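Long-range contact in carbohydrate binding family 6 (Clostridium thermocellum, PDB 5A8C), which probably releases arabinose from arabinose-bearing polysaccharides as a family 43 alpha-L-arabinofuranosidase: residues 27-39 with 72-86. Numbering follows the deposited sequence. Where two conformers were deposited one is given.
Sequences ADYPIFSQRFTAD and TCISTDDLKNWTDHG
Arg35 and Asp84 form an end-on, two-pronged salt bridge: NH1 reaches OD2 and NH2 reaches OD1, each at 2.8 Å and nearly straight. Both oxygens accept on their syn lone pairs, with guanidinium and carboxylate only 13° from coplanar. Asp84 OD1 also takes the Gly86 N-H from above the carboxylate plane, closing an Asx turn, while Glu87 holds Arg35 NE and the Thr72 hydroxyl; two acids thus fix the guanidinium. Phe32 lays its ring over Ile74, whose CG2 sits 3.8 Å from the ring centroid in a CH-pi contact, and Asp84 OD2 lies at the edge of the ring, in its plane, with ring and carboxylate planes 75° apart. Strands 70-76 and 83-90 form the outer hairpin of a four-stranded antiparallel sheet, a blade of the five-bladed beta-propeller of family 43; the chain leading into its first strand, 36-45, runs along this hairpin from its turn toward its open end. With CG anti to the carbonyl carbon (chi1 -66°), Trp82 offers one indole face to Ile31, whose CD1 stands 4.0 Å from the six-membered ring centroid; Thr76 CB backs the other face. Thr37 CG2 meets Thr72 CG2 at 3.8 Å, while Thr37 OG1 accepts from Val301 N. One water bridges Asp28 N and Lys80 O.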
ATOM      1  N   ALA A  27      -1.559   3.603 -24.447  1.00 22.93           N
ATOM      2  CA  ALA A  27      -1.819   2.850 -23.224  1.00 18.05           C
ATOM      3  C   ALA A  27      -3.261   2.966 -22.864  1.00 16.49           C
ATOM      4  O   ALA A  27      -3.942   3.923 -23.225  1.00 21.45           O
ATOM      5  CB  ALA A  27      -0.911   3.355 -22.134  1.00 19.03           C
ATOM      6  N   ASP A  28      -3.721   2.042 -22.057  1.00 13.73           N
ATOM      7  CA  ASP A  28      -5.137   1.968 -21.772  1.00 12.61           C
ATOM      8  C   ASP A  28      -5.494   2.689 -20.501  1.00 11.19           C
ATOM      9  O   ASP A  28      -4.676   2.830 -19.570  1.00 12.10           O
ATOM     10  CB  ASP A  28      -5.498   0.515 -21.553  1.00 13.59           C
ATOM     11  CG  ASP A  28      -5.243  -0.324 -22.746  1.00 14.44           C
ATOM     12  OD1 ASP A  28      -5.156   0.184 -23.870  1.00 17.03           O
ATOM     13  OD2 ASP A  28      -5.047  -1.544 -22.622  1.00 17.11           O
ATOM     14  N   TYR A  29      -6.749   3.116 -20.399  1.00 11.64           N
ATOM     15  CA  TYR A  29      -7.329   3.561 -19.155  1.00 10.87           C
ATOM     16  C   TYR A  29      -8.792   3.132 -19.129  1.00 11.12           C
ATOM     17  O   TYR A  29      -9.549   3.497 -20.034  1.00 13.20           O
ATOM     18  CB  TYR A  29      -7.261   5.068 -19.061  1.00 10.66           C
ATOM     19  CG  TYR A  29      -7.966   5.590 -17.825  1.00 10.08           C
ATOM     20  CD1 TYR A  29      -7.368   5.575 -16.581  1.00 10.37           C
ATOM     21  CD2 TYR A  29      -9.235   6.133 -17.878  1.00 11.28           C
ATOM     22  CE1 TYR A  29      -7.999   6.049 -15.457  1.00 10.98           C
ATOM     23  CE2 TYR A  29      -9.859   6.625 -16.763  1.00 12.22           C
ATOM     24  CZ  TYR A  29      -9.241   6.605 -15.546  1.00 11.06           C
ATOM     25  OH  TYR A  29      -9.824   7.110 -14.437  1.00 13.12           O
ATOM     26  N   PRO A  30      -9.229   2.406 -18.114  1.00 10.36           N
ATOM     27  CA  PRO A  30      -8.443   1.881 -16.994  1.00  9.86           C
ATOM     28  C   PRO A  30      -7.503   0.743 -17.444  1.00  9.13           C
ATOM     29  O   PRO A  30      -7.725   0.110 -18.469  1.00 10.43           O
ATOM     30  CB  PRO A  30      -9.497   1.403 -16.028  1.00 11.75           C
ATOM     31  CG  PRO A  30     -10.658   1.098 -16.874  1.00 14.15           C
ATOM     32  CD  PRO A  30     -10.643   2.058 -17.991  1.00 12.11           C
ATOM     33  N   ILE A  31      -6.449   0.503 -16.665  1.00  7.57           N
ATOM     34  CA  ILE A  31      -5.482  -0.509 -17.041  1.00  7.96           C
ATOM     35  C   ILE A  31      -5.949  -1.931 -16.838  1.00  8.35           C
ATOM     36  O   ILE A  31      -5.458  -2.842 -17.512  1.00 10.13           O
ATOM     37  CB  ILE A  31      -4.088  -0.293 -16.372  1.00  8.17           C
ATOM     38  CG1 ILE A  31      -4.122  -0.479 -14.853  1.00  8.12           C
ATOM     39  CG2 ILE A  31      -3.497   1.050 -16.761  1.00  8.85           C
ATOM     40  CD1 ILE A  31      -2.751  -0.446 -14.220  1.00  9.32           C
ATOM     41  N   PHE A  32      -6.866  -2.158 -15.893  1.00  7.54           N
ATOM     42  CA  PHE A  32      -7.263  -3.512 -15.488  1.00  7.53           C
ATOM     43  C   PHE A  32      -8.659  -3.496 -14.942  1.00  7.65           C
ATOM     44  O   PHE A  32      -8.913  -2.879 -13.895  1.00  8.31           O
ATOM     45  CB  PHE A  32      -6.291  -4.068 -14.437  1.00  7.72           C
ATOM     46  CG  PHE A  32      -6.624  -5.454 -14.000  1.00  7.65           C
ATOM     47  CD1 PHE A  32      -6.450  -6.543 -14.859  1.00  8.51           C
ATOM     48  CD2 PHE A  32      -7.140  -5.695 -12.742  1.00  8.19           C
ATOM     49  CE1 PHE A  32      -6.766  -7.817 -14.453  1.00  9.20           C
ATOM     50  CE2 PHE A  32      -7.452  -6.975 -12.338  1.00  8.64           C
ATOM     51  CZ  PHE A  32      -7.262  -8.050 -13.187  1.00  8.90           C
ATOM     52  N   SER A  33      -9.567  -4.176 -15.611  1.00  8.13           N
ATOM     53  CA  SER A  33     -10.974  -4.162 -15.185  0.80  8.90           C
ATOM     54  C   SER A  33     -11.561  -5.533 -14.948  1.00  8.08           C
ATOM     55  O   SER A  33     -12.751  -5.624 -14.674  1.00  9.61           O
ATOM     56  CB  SER A  33     -11.865  -3.413 -16.189  0.80 10.95           C
ATOM     57  OG  SER A  33     -11.768  -4.049 -17.421  0.80 12.65           O
ATOM     58  N   GLN A  34     -10.749  -6.586 -15.038  1.00  7.49           N
ATOM     59  CA  GLN A  34     -11.320  -7.937 -14.935  1.00  7.52           C
ATOM     60  C   GLN A  34     -12.024  -8.191 -13.624  1.00  7.80           C
ATOM     61  O   GLN A  34     -13.079  -8.822 -13.581  1.00  9.11           O
ATOM     62  CB  GLN A  34     -10.258  -8.984 -15.135  1.00  8.28           C
ATOM     63  CG  GLN A  34      -9.599  -8.946 -16.466  1.00  9.63           C
ATOM     64  CD  GLN A  34     -10.592  -9.199 -17.598  1.00  9.67           C
ATOM     65  OE1 GLN A  34     -11.342 -10.201 -17.556  1.00 10.85           O
ATOM     66  NE2 GLN A  34     -10.685  -8.271 -18.554  1.00 10.50           N
ATOM     67  N   ARG A  35     -11.384  -7.761 -12.536  1.00  7.35           N
ATOM     68  CA  ARG A  35     -11.867  -7.855 -11.195  1.00  7.69           C
ATOM     69  C   ARG A  35     -11.534  -6.540 -10.526  1.00  6.99           C
ATOM     70  O   ARG A  35     -10.642  -5.838 -10.983  1.00  7.62           O
ATOM     71  CB  ARG A  35     -11.226  -9.044 -10.454  1.00  8.44           C
ATOM     72  CG  ARG A  35     -11.545 -10.393 -11.063  1.00  9.92           C
ATOM     73  CD  ARG A  35     -10.867 -11.594 -10.427  1.00  9.94           C
ATOM     74  NE  ARG A  35      -9.434 -11.441 -10.321  1.00 10.18           N
ATOM     75  CZ  ARG A  35      -8.580 -11.456 -11.330  1.00  9.49           C
ATOM     76  NH1 ARG A  35      -8.958 -11.637 -12.585  1.00 10.60           N
ATOM     77  NH2 ARG A  35      -7.308 -11.287 -11.095  1.00 10.20           N
ATOM     78  N   PHE A  36     -12.223  -6.220  -9.427  1.00  6.83           N
ATOM     79  CA  PHE A  36     -11.971  -4.946  -8.747  1.00  6.30           C
ATOM     80  C   PHE A  36     -10.728  -5.038  -7.852  1.00  6.00           C
ATOM     81  O   PHE A  36     -10.475  -6.065  -7.208  1.00  6.97           O
ATOM     82  CB  PHE A  36     -13.234  -4.554  -7.958  1.00  6.72           C
ATOM     83  CG  PHE A  36     -14.416  -4.293  -8.856  1.00  6.91           C
ATOM     84  CD1 PHE A  36     -14.420  -3.159  -9.657  1.00  7.49           C
ATOM     85  CD2 PHE A  36     -15.481  -5.173  -8.919  1.00  7.86           C
ATOM     86  CE1 PHE A  36     -15.483  -2.930 -10.524  1.00  8.59           C
ATOM     87  CE2 PHE A  36     -16.532  -4.945  -9.810  1.00  9.37           C
ATOM     88  CZ  PHE A  36     -16.528  -3.817 -10.589  1.00  9.35           C
ATOM     89  N   THR A  37      -9.974  -3.942  -7.840  1.00  5.99           N
ATOM     90  CA  THR A  37      -8.666  -3.889  -7.181  1.00  6.30           C
ATOM     91  C   THR A  37      -8.499  -2.556  -6.494  1.00  5.70           C
ATOM     92  O   THR A  37      -8.950  -1.508  -6.968  1.00  6.28           O
ATOM     93  CB  THR A  37      -7.524  -4.039  -8.242  1.00  7.13           C
ATOM     94  OG1 THR A  37      -7.656  -3.127  -9.323  1.00  7.31           O
ATOM     95  CG2 THR A  37      -7.465  -5.478  -8.754  1.00  7.47           C
ATOM     96  N   ALA A  38      -7.777  -2.575  -5.357  1.00  5.45           N
ATOM     97  CA  ALA A  38      -7.599  -1.379  -4.537  1.00  5.29           C
ATOM     98  C   ALA A  38      -6.248  -1.429  -3.813  1.00  4.72           C
ATOM     99  O   ALA A  38      -5.573  -2.468  -3.762  1.00  5.47           O
ATOM    100  CB  ALA A  38      -8.700  -1.272  -3.488  1.00  6.15           C
ATOM    101  N   ASP A  39      -5.873  -0.282  -3.276  1.00  4.76           N
ATOM    102  CA  ASP A  39      -4.737  -0.240  -2.299  1.00  4.74           C
ATOM    103  C   ASP A  39      -3.451  -0.828  -2.849  1.00  4.66           C
ATOM    104  O   ASP A  39      -2.816  -1.686  -2.231  1.00  5.43           O
ATOM    105  CB  ASP A  39      -5.113  -0.974  -1.002  1.00  5.25           C
ATOM    106  CG  ASP A  39      -6.461  -0.600  -0.466  1.00  5.04           C
ATOM    107  OD1 ASP A  39      -6.837   0.579  -0.507  1.00  5.35           O
ATOM    108  OD2 ASP A  39      -7.134  -1.553   0.082  1.00  5.89           O
ATOM    109  N   THR A  72      -4.705  -9.576  -5.463  1.00  6.35           N
ATOM    110  CA  THR A  72      -4.551  -9.683  -6.913  1.00  6.90           C
ATOM    111  C   THR A  72      -3.177  -9.220  -7.316  1.00  6.72           C
ATOM    112  O   THR A  72      -2.663  -8.263  -6.737  1.00  7.50           O
ATOM    113  CB  THR A  72      -5.615  -8.747  -7.592  1.00  8.32           C
ATOM    114  OG1 THR A  72      -6.909  -9.113  -7.172  1.00 10.20           O
ATOM    115  CG2 THR A  72      -5.479  -8.745  -9.088  1.00  8.59           C
ATOM    116  N   CYS A  73      -2.594  -9.827  -8.360  1.00  6.98           N
ATOM    117  CA  CYS A  73      -1.323  -9.327  -8.897  1.00  6.72           C
ATOM    118  C   CYS A  73      -1.459  -9.200 -10.407  1.00  6.41           C
ATOM    119  O   CYS A  73      -1.939 -10.133 -11.093  1.00  7.39           O
ATOM    120  CB  CYS A  73      -0.204 -10.306  -8.586  1.00  7.98           C
ATOM    121  SG  CYS A  73       1.397  -9.921  -9.243  1.00 10.02           S
ATOM    122  N   ILE A  74      -0.999  -8.063 -10.943  1.00  6.61           N
ATOM    123  CA  ILE A  74      -0.867  -7.822 -12.397  1.00  7.02           C
ATOM    124  C   ILE A  74       0.562  -7.351 -12.642  1.00  6.87           C
ATOM    125  O   ILE A  74       1.223  -6.834 -11.752  1.00  7.58           O
ATOM    126  CB  ILE A  74      -1.933  -6.830 -12.904  1.00  7.35           C
ATOM    127  CG1 ILE A  74      -1.714  -5.417 -12.389  1.00  7.68           C
ATOM    128  CG2 ILE A  74      -3.325  -7.333 -12.619  1.00  8.22           C
ATOM    129  CD1 ILE A  74      -2.658  -4.384 -12.962  1.00  8.79           C
ATOM    130  N   SER A  75       1.028  -7.474 -13.888  1.00  7.58           N
ATOM    131  CA  SER A  75       2.366  -6.982 -14.186  1.00  7.52           C
ATOM    132  C   SER A  75       2.492  -6.570 -15.612  1.00  7.89           C
ATOM    133  O   SER A  75       1.708  -6.922 -16.498  1.00  9.03           O
ATOM    134  CB  SER A  75       3.466  -8.011 -13.868  1.00  8.71           C
ATOM    135  OG  SER A  75       3.506  -9.049 -14.855  1.00  9.75           O
ATOM    136  N   THR A  76       3.588  -5.849 -15.875  1.00  8.22           N
ATOM    137  CA  THR A  76       3.905  -5.387 -17.218  1.00  8.87           C
ATOM    138  C   THR A  76       5.405  -5.305 -17.407  1.00  8.89           C
ATOM    139  O   THR A  76       6.140  -5.067 -16.475  1.00  9.41           O
ATOM    140  CB  THR A  76       3.291  -4.007 -17.460  1.00  9.45           C
ATOM    141  OG1 THR A  76       3.380  -3.669 -18.863  1.00 10.27           O
ATOM    142  CG2 THR A  76       3.931  -2.897 -16.631  1.00  9.92           C
ATOM    143  N   ASP A  77       5.828  -5.430 -18.671  1.00 10.10           N
ATOM    144  CA  ASP A  77       7.197  -5.068 -19.047  1.00 11.74           C
ATOM    145  C   ASP A  77       7.272  -3.875 -19.951  1.00 11.31           C
ATOM    146  O   ASP A  77       8.365  -3.533 -20.382  1.00 12.48           O
ATOM    147  CB  ASP A  77       8.022  -6.219 -19.644  1.00 14.77           C
ATOM    148  CG  ASP A  77       7.637  -6.590 -21.010  1.00 17.68           C
ATOM    149  OD1 ASP A  77       6.680  -6.003 -21.532  1.00 21.74           O
ATOM    150  OD2 ASP A  77       8.368  -7.458 -21.572  1.00 28.30           O
ATOM    151  N   ASP A  78       6.155  -3.235 -20.221  1.00 11.04           N
ATOM    152  CA  ASP A  78       6.117  -2.167 -21.204  1.00 12.51           C
ATOM    153  C   ASP A  78       5.181  -1.033 -20.873  1.00 11.74           C
ATOM    154  O   ASP A  78       5.087  -0.072 -21.643  1.00 13.65           O
ATOM    155  CB  ASP A  78       5.827  -2.694 -22.646  1.00 13.49           C
ATOM    156  CG  ASP A  78       4.457  -3.265 -22.825  1.00 14.49           C
ATOM    157  OD1 ASP A  78       3.659  -3.310 -21.869  1.00 13.51           O
ATOM    158  OD2 ASP A  78       4.150  -3.676 -23.952  1.00 18.99           O
ATOM    159  N   LEU A  79       4.474  -1.108 -19.720  1.00 11.06           N
ATOM    160  CA  LEU A  79       3.512  -0.132 -19.349  1.00 11.34           C
ATOM    161  C   LEU A  79       2.358   0.019 -20.381  1.00 11.65           C
ATOM    162  O   LEU A  79       1.712   1.069 -20.392  1.00 12.99           O
ATOM    163  CB  LEU A  79       4.168   1.232 -19.022  1.00 12.08           C
ATOM    164  CG  LEU A  79       5.119   1.236 -17.794  1.00 12.76           C
ATOM    165  CD1 LEU A  79       5.984   2.486 -17.788  1.00 14.01           C
ATOM    166  CD2 LEU A  79       4.389   1.105 -16.484  1.00 14.19           C
ATOM    167  N   LYS A  80       2.099  -1.047 -21.118  1.00 12.45           N
ATOM    168  CA  LYS A  80       1.033  -1.100 -22.106  1.00 12.75           C
ATOM    169  C   LYS A  80       0.204  -2.352 -21.955  1.00 11.10           C
ATOM    170  O   LYS A  80      -1.061  -2.264 -21.978  1.00 13.62           O
ATOM    171  CB  LYS A  80       1.578  -0.927 -23.514  1.00 16.22           C
ATOM    172  CG  LYS A  80       2.297   0.398 -23.774  1.00 20.35           C
ATOM    173  CD  LYS A  80       2.944   0.501 -25.162  1.00 26.05           C
ATOM    174  CE  LYS A  80       3.815   1.748 -25.276  1.00 32.59           C
ATOM    175  NZ  LYS A  80       4.980   1.720 -24.332  1.00 38.17           N
ATOM    176  N   ASN A  81       0.846  -3.516 -21.932  1.00 11.54           N
ATOM    177  CA  ASN A  81       0.190  -4.806 -21.816  1.00 11.26           C
ATOM    178  C   ASN A  81       0.315  -5.229 -20.372  1.00 10.40           C
ATOM    179  O   ASN A  81       1.449  -5.408 -19.903  1.00 11.56           O
ATOM    180  CB  ASN A  81       0.816  -5.841 -22.792  1.00 12.64           C
ATOM    181  CG  ASN A  81      -0.059  -7.099 -22.935  1.00 13.65           C
ATOM    182  OD1 ASN A  81      -0.680  -7.541 -22.012  1.00 17.83           O
ATOM    183  ND2 ASN A  81      -0.074  -7.696 -24.120  1.00 15.60           N
ATOM    184  N   TRP A  82      -0.812  -5.396 -19.706  1.00  9.34           N
ATOM    185  CA  TRP A  82      -0.855  -5.854 -18.336  1.00  9.25           C
ATOM    186  C   TRP A  82      -1.283  -7.303 -18.292  1.00  9.91           C
ATOM    187  O   TRP A  82      -2.365  -7.649 -18.811  1.00 11.39           O
ATOM    188  CB  TRP A  82      -1.804  -4.961 -17.506  1.00  9.71           C
ATOM    189  CG  TRP A  82      -1.287  -3.562 -17.370  1.00 10.02           C
ATOM    190  CD1 TRP A  82      -1.530  -2.515 -18.174  1.00 11.36           C
ATOM    191  CD2 TRP A  82      -0.353  -3.092 -16.387  1.00  9.65           C
ATOM    192  NE1 TRP A  82      -0.812  -1.425 -17.784  1.00 11.49           N
ATOM    193  CE2 TRP A  82      -0.109  -1.736 -16.648  1.00 10.76           C
ATOM    194  CE3 TRP A  82       0.254  -3.679 -15.257  1.00 10.45           C
ATOM    195  CZ2 TRP A  82       0.748  -0.944 -15.838  1.00 12.51           C
ATOM    196  CZ3 TRP A  82       1.098  -2.908 -14.469  1.00 12.08           C
ATOM    197  CH2 TRP A  82       1.321  -1.561 -14.773  1.00 12.71           C
ATOM    198  N   THR A  83      -0.481  -8.158 -17.708  1.00  9.31           N
ATOM    199  CA  THR A  83      -0.810  -9.556 -17.525  1.00  9.08           C
ATOM    200  C   THR A  83      -1.476  -9.765 -16.194  1.00  8.65           C
ATOM    201  O   THR A  83      -1.023  -9.256 -15.165  1.00  9.11           O
ATOM    202  CB  THR A  83       0.467 -10.404 -17.595  1.00 11.17           C
ATOM    203  OG1 THR A  83       1.091 -10.171 -18.866  1.00 15.24           O
ATOM    204  CG2 THR A  83       0.194 -11.853 -17.400  1.00 12.53           C
ATOM    205  N   ASP A  84      -2.574 -10.502 -16.190  1.00  8.44           N
ATOM    206  CA  ASP A  84      -3.308 -10.866 -14.987  1.00  8.65           C
ATOM    207  C   ASP A  84      -2.734 -12.113 -14.417  1.00  8.63           C
ATOM    208  O   ASP A  84      -2.815 -13.177 -15.025  1.00 10.68           O
ATOM    209  CB  ASP A  84      -4.763 -11.052 -15.391  1.00  9.35           C
ATOM    210  CG  ASP A  84      -5.699 -11.360 -14.245  1.00  9.83           C
ATOM    211  OD1 ASP A  84      -5.273 -11.376 -13.072  1.00  9.97           O
ATOM    212  OD2 ASP A  84      -6.918 -11.547 -14.533  1.00 12.19           O
ATOM    213  N   HIS A  85      -2.177 -12.037 -13.190  1.00  7.89           N
ATOM    214  CA  HIS A  85      -1.650 -13.204 -12.501  1.00  8.52           C
ATOM    215  C   HIS A  85      -2.621 -13.810 -11.507  1.00  8.59           C
ATOM    216  O   HIS A  85      -2.251 -14.721 -10.739  1.00 10.69           O
ATOM    217  CB  HIS A  85      -0.331 -12.877 -11.833  1.00  8.45           C
ATOM    218  CG  HIS A  85       0.703 -12.352 -12.774  1.00  8.55           C
ATOM    219  ND1 HIS A  85       1.254 -13.109 -13.781  1.00  9.70           N
ATOM    220  CD2 HIS A  85       1.252 -11.132 -12.901  1.00  9.26           C
ATOM    221  CE1 HIS A  85       2.151 -12.372 -14.414  1.00  9.44           C
ATOM    222  NE2 HIS A  85       2.166 -11.158 -13.929  1.00  9.74           N
ATOM    223  N   GLY A  86      -3.876 -13.316 -11.467  1.00  8.50           N
ATOM    224  CA  GLY A  86      -4.861 -13.850 -10.567  1.00  8.76           C
ATOM    225  C   GLY A  86      -4.642 -13.410  -9.132  1.00  8.09           C
ATOM    226  O   GLY A  86      -3.944 -12.403  -8.860  1.00  8.93           O
TER
HETATM  227  O   HOH W   1      -2.299  -0.092 -20.807  1.00 14.89           O